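Local structure of N-isopropylammelide isopropylaminohydrolase (Burkholderia multivorans ATCC 17616, 6NBO) at residues L111-I123 against V388-L401. The protein belongs to the amidohydrolase family of TIM-barrel metal-dependent hydrolases and carries two zinc ions in the model. Residues are numbered along the deposited sequence; the frame is centred on the assembly and turned at random. Where two conformers were deposited one is given.
Sequences LARAFLAAGTTRI and VVSSGKIVARNGAL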
loop_
_atom_site.group_PDB
_atom_site.type_symbol
_atom_site.label_atom_id
_atom_site.label_comp_id
_atom_site.label_asym_id
_atom_site.label_seq_id
_atom_site.Cartn_x
_atom_site.Cartn_y
_atom_site.Cartn_z
ATOM N N LEU A 111 14.627 0.395 2.039
ATOM C CA LEU A 111 13.553 0.312 1.046
ATOM C C LEU A 111 12.549 1.451 1.205
ATOM O O LEU A 111 12.110 2.038 0.208
ATOM C CB LEU A 111 12.843 -1.045 1.127
ATOM C CG LEU A 111 11.639 -1.219 0.188
ATOM C CD1 LEU A 111 11.988 -0.877 -1.264
ATOM C CD2 LEU A 111 11.033 -2.633 0.289
ATOM N N ALA A 112 12.161 1.773 2.439
ATOM C CA ALA A 112 11.237 2.891 2.637
ATOM C C ALA A 112 11.853 4.201 2.159
ATOM O O ALA A 112 11.157 5.060 1.603
ATOM C CB ALA A 112 10.826 2.998 4.102
ATOM N N ARG A 113 13.163 4.368 2.353
ATOM C CA ARG A 113 13.811 5.564 1.827
ATOM C C ARG A 113 13.831 5.565 0.302
ATOM O O ARG A 113 13.699 6.628 -0.318
ATOM C CB ARG A 113 15.216 5.691 2.417
ATOM C CG ARG A 113 15.179 6.356 3.790
ATOM C CD ARG A 113 16.540 6.508 4.441
ATOM N NE ARG A 113 16.453 7.426 5.570
ATOM C CZ ARG A 113 17.287 7.429 6.596
ATOM N NH1 ARG A 113 18.283 6.555 6.643
ATOM N NH2 ARG A 113 17.124 8.306 7.577
ATOM N N ALA A 114 13.976 4.392 -0.325
ATOM C CA ALA A 114 13.882 4.326 -1.784
ATOM C C ALA A 114 12.467 4.650 -2.257
ATOM O O ALA A 114 12.285 5.304 -3.298
ATOM C CB ALA A 114 14.304 2.940 -2.286
ATOM N N PHE A 115 11.455 4.172 -1.534
ATOM C CA PHE A 115 10.083 4.588 -1.819
ATOM C C PHE A 115 9.965 6.113 -1.795
ATOM O O PHE A 115 9.459 6.727 -2.743
ATOM C CB PHE A 115 9.131 3.957 -0.801
ATOM C CG PHE A 115 8.588 2.595 -1.212
ATOM C CD1 PHE A 115 7.654 2.484 -2.236
ATOM C CD2 PHE A 115 8.986 1.440 -0.551
ATOM C CE1 PHE A 115 7.125 1.249 -2.601
ATOM C CE2 PHE A 115 8.458 0.181 -0.916
ATOM C CZ PHE A 115 7.537 0.094 -1.944
ATOM N N LEU A 116 10.453 6.737 -0.724
ATOM C CA LEU A 116 10.392 8.196 -0.603
ATOM C C LEU A 116 11.095 8.884 -1.770
ATOM O O LEU A 116 10.546 9.812 -2.377
ATOM C CB LEU A 116 11.004 8.637 0.725
ATOM C CG LEU A 116 10.909 10.140 1.040
ATOM C CD1 LEU A 116 9.435 10.619 1.045
ATOM C CD2 LEU A 116 11.581 10.447 2.356
ATOM N N ALA A 117 12.303 8.428 -2.121
ATOM C CA ALA A 117 13.038 9.066 -3.212
ATOM C C ALA A 117 12.286 8.971 -4.537
ATOM O O ALA A 117 12.442 9.835 -5.412
ATOM C CB ALA A 117 14.430 8.439 -3.353
ATOM N N ALA A 118 11.492 7.920 -4.716
ATOM C CA ALA A 118 10.657 7.739 -5.896
ATOM C C ALA A 118 9.245 8.297 -5.710
ATOM O O ALA A 118 8.347 7.955 -6.492
ATOM C CB ALA A 118 10.579 6.248 -6.266
ATOM N N GLY A 119 9.022 9.138 -4.692
ATOM C CA GLY A 119 7.763 9.868 -4.580
ATOM C C GLY A 119 6.673 9.230 -3.731
ATOM O O GLY A 119 5.567 9.781 -3.670
ATOM N N THR A 120 6.937 8.106 -3.074
ATOM C CA THR A 120 5.948 7.462 -2.209
ATOM C C THR A 120 6.103 7.984 -0.786
ATOM O O THR A 120 7.176 7.857 -0.193
ATOM C CB THR A 120 6.112 5.943 -2.243
ATOM O OG1 THR A 120 5.700 5.460 -3.531
ATOM C CG2 THR A 120 5.269 5.286 -1.141
ATOM N N THR A 121 5.040 8.590 -0.245
ATOM C CA THR A 121 5.101 9.196 1.084
ATOM C C THR A 121 4.163 8.523 2.075
ATOM O O THR A 121 4.079 8.950 3.234
ATOM C CB THR A 121 4.767 10.691 0.996
ATOM O OG1 THR A 121 3.454 10.844 0.446
ATOM C CG2 THR A 121 5.777 11.406 0.096
ATOM N N ARG A 122 3.438 7.501 1.638
ATOM C CA ARG A 122 2.517 6.754 2.478
ATOM C C ARG A 122 2.644 5.281 2.127
ATOM O O ARG A 122 2.558 4.916 0.951
ATOM C CB ARG A 122 1.087 7.243 2.264
ATOM C CG ARG A 122 0.951 8.750 2.517
ATOM C CD ARG A 122 -0.437 9.139 2.780
ATOM N NE ARG A 122 -0.679 10.566 2.574
ATOM C CZ ARG A 122 -1.483 11.277 3.351
ATOM N NH1 ARG A 122 -2.057 10.692 4.393
ATOM N NH2 ARG A 122 -1.714 12.559 3.101
ATOM N N ILE A 123 2.851 4.436 3.138
ATOM C CA ILE A 123 3.093 3.009 2.926
ATOM C C ILE A 123 2.264 2.205 3.916
ATOM O O ILE A 123 2.313 2.469 5.120
ATOM C CB ILE A 123 4.579 2.646 3.100
ATOM C CG1 ILE A 123 5.482 3.496 2.189
ATOM C CG2 ILE A 123 4.771 1.126 2.912
ATOM C CD1 ILE A 123 6.997 3.155 2.330
ATOM N N VAL A 388 10.541 15.713 -4.913
ATOM C CA VAL A 388 9.613 15.114 -3.961
ATOM C C VAL A 388 9.554 16.044 -2.762
ATOM O O VAL A 388 10.593 16.391 -2.182
ATOM C CB VAL A 388 10.014 13.686 -3.544
ATOM C CG1 VAL A 388 8.966 13.104 -2.594
ATOM C CG2 VAL A 388 10.160 12.780 -4.776
ATOM N N VAL A 389 8.343 16.476 -2.424
ATOM C CA VAL A 389 8.063 17.238 -1.216
ATOM C C VAL A 389 7.225 16.352 -0.317
ATOM O O VAL A 389 6.252 15.741 -0.775
ATOM C CB VAL A 389 7.320 18.545 -1.532
ATOM C CG1 VAL A 389 7.016 19.300 -0.245
ATOM C CG2 VAL A 389 8.137 19.386 -2.500
ATOM N N SER A 390 7.597 16.266 0.950
ATOM C CA SER A 390 6.847 15.439 1.880
ATOM C C SER A 390 6.591 16.244 3.137
ATOM O O SER A 390 7.533 16.768 3.738
ATOM C CB SER A 390 7.605 14.152 2.202
ATOM O OG SER A 390 6.864 13.365 3.110
ATOM N N SER A 391 5.316 16.344 3.518
ATOM C CA SER A 391 4.901 17.167 4.652
ATOM C C SER A 391 5.488 18.570 4.547
ATOM O O SER A 391 5.943 19.154 5.537
ATOM C CB SER A 391 5.277 16.519 5.983
ATOM O OG SER A 391 4.420 15.423 6.248
ATOM N N GLY A 392 5.488 19.110 3.329
ATOM C CA GLY A 392 5.932 20.472 3.101
ATOM C C GLY A 392 7.430 20.669 3.028
ATOM O O GLY A 392 7.875 21.811 2.866
ATOM N N LYS A 393 8.223 19.607 3.131
ATOM C CA LYS A 393 9.674 19.706 3.098
ATOM C C LYS A 393 10.210 19.018 1.854
ATOM O O LYS A 393 9.765 17.929 1.508
ATOM C CB LYS A 393 10.289 19.070 4.342
ATOM C CG LYS A 393 9.888 19.764 5.636
ATOM C CD LYS A 393 10.642 19.190 6.809
ATOM C CE LYS A 393 10.207 19.842 8.112
ATOM N NZ LYS A 393 8.804 19.474 8.459
ATOM N N ILE A 394 11.172 19.656 1.193
ATOM C CA ILE A 394 11.828 19.039 0.049
ATOM C C ILE A 394 12.705 17.897 0.548
ATOM O O ILE A 394 13.631 18.112 1.337
ATOM C CB ILE A 394 12.653 20.071 -0.727
ATOM C CG1 ILE A 394 11.735 21.111 -1.376
ATOM C CG2 ILE A 394 13.505 19.380 -1.757
ATOM C CD1 ILE A 394 12.447 22.324 -1.918
ATOM N N VAL A 395 12.431 16.682 0.081
ATOM C CA VAL A 395 13.153 15.506 0.551
ATOM C C VAL A 395 13.930 14.791 -0.545
ATOM O O VAL A 395 14.820 13.981 -0.225
ATOM C CB VAL A 395 12.208 14.509 1.259
ATOM C CG1 VAL A 395 11.648 15.113 2.513
ATOM C CG2 VAL A 395 11.068 14.055 0.322
ATOM N N ALA A 396 13.643 15.032 -1.818
ATOM C CA ALA A 396 14.347 14.321 -2.872
ATOM C C ALA A 396 14.355 15.163 -4.136
ATOM O O ALA A 396 13.420 15.923 -4.399
ATOM C CB ALA A 396 13.703 12.958 -3.147
ATOM N N ARG A 397 15.428 15.030 -4.910
ATOM C CA ARG A 397 15.502 15.635 -6.228
ATOM C C ARG A 397 16.115 14.628 -7.183
ATOM O O ARG A 397 17.058 13.921 -6.822
ATOM C CB ARG A 397 16.346 16.926 -6.245
ATOM C CG ARG A 397 15.785 18.088 -5.436
ATOM C CD ARG A 397 16.715 19.296 -5.571
ATOM N NE ARG A 397 16.272 20.438 -4.778
ATOM C CZ ARG A 397 15.346 21.307 -5.174
ATOM N NH1 ARG A 397 14.759 21.166 -6.354
ATOM N NH2 ARG A 397 15.018 22.327 -4.394
ATOM N N ASN A 398 15.568 14.572 -8.395
ATOM C CA ASN A 398 16.039 13.692 -9.461
ATOM C C ASN A 398 16.247 12.268 -8.948
ATOM O O ASN A 398 17.244 11.597 -9.217
ATOM C CB ASN A 398 17.286 14.280 -10.117
ATOM C CG ASN A 398 16.968 15.567 -10.861
ATOM O OD1 ASN A 398 15.921 15.676 -11.513
ATOM N ND2 ASN A 398 17.839 16.556 -10.738
ATOM N N GLY A 399 15.256 11.800 -8.202
ATOM C CA GLY A 399 15.202 10.416 -7.782
ATOM C C GLY A 399 16.098 10.038 -6.628
ATOM O O GLY A 399 16.256 8.842 -6.363
ATOM N N ALA A 400 16.682 11.005 -5.927
ATOM C CA ALA A 400 17.607 10.711 -4.841
ATOM C C ALA A 400 17.322 11.642 -3.674
ATOM O O ALA A 400 17.038 12.827 -3.872
ATOM C CB ALA A 400 19.068 10.857 -5.300
ATOM N N LEU A 401 17.415 11.109 -2.457
ATOM C CA LEU A 401 17.155 11.926 -1.280
ATOM C C LEU A 401 18.214 13.004 -1.148
ATOM O O LEU A 401 19.395 12.767 -1.409
ATOM C CB LEU A 401 17.140 11.074 -0.013
ATOM C CG LEU A 401 16.077 9.989 0.080
ATOM C CD1 LEU A 401 16.306 9.219 1.360
ATOM C CD2 LEU A 401 14.679 10.605 0.045
HETATM O O HOH W 1 13.435 12.545 -6.332
#
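L116 sets its CG anti to the backbone N (chi1 -175°), and L401 swings its CG beside its own N (chi1 -62°). These torsions carry the branched ends of both leucines into the contact, where the side chains cross at about a right angle. L116 CD2 lies 3.9 Å from L401 CD2. The other branch of L116, CD1, touches V395 CG2 at 3.9 Å and also reaches S390 CB. L401 spreads over the last turn of the helix. Its CD1 packs 3.8 Å from R113 CB and follows the aliphatic start of that side chain, while CD2 comes down on A117. V388 straddles the helix end: CG1 rests 3.7 Å from L116 O, and CG2 sits 3.8 Å from G119 CA. The helix stops here in a Schellman motif with G119 as C-prime residue, bonded from T120 N to F115 O and from G119 N to L116 O. V395 and A396 both face V388 in a classic beta bulge, and A396 CB abuts A117 CA. No direct hydrogen bond joins the segments. One water bridges them, donating to A117 O at 3.0 Å and accepting from G399 N at 2.7 Å. T121 CG2 meets S390 OG at 3.8 Å in van der Waals contact. The hydroxyls bond elsewhere: T121 OG1 to D366 OD2, S390 OG to Q151 O. Helix 104-117 leads into strand 120-128, which runs parallel to strand 56-66 as in a TIM-barrel amidohydrolase. The late antiparallel strands 387-390, 393-397 and 400-401 pack against this helix-to-strand junction. Backbone bonds from G119 and T121 to L61 tie it to strand 56-66.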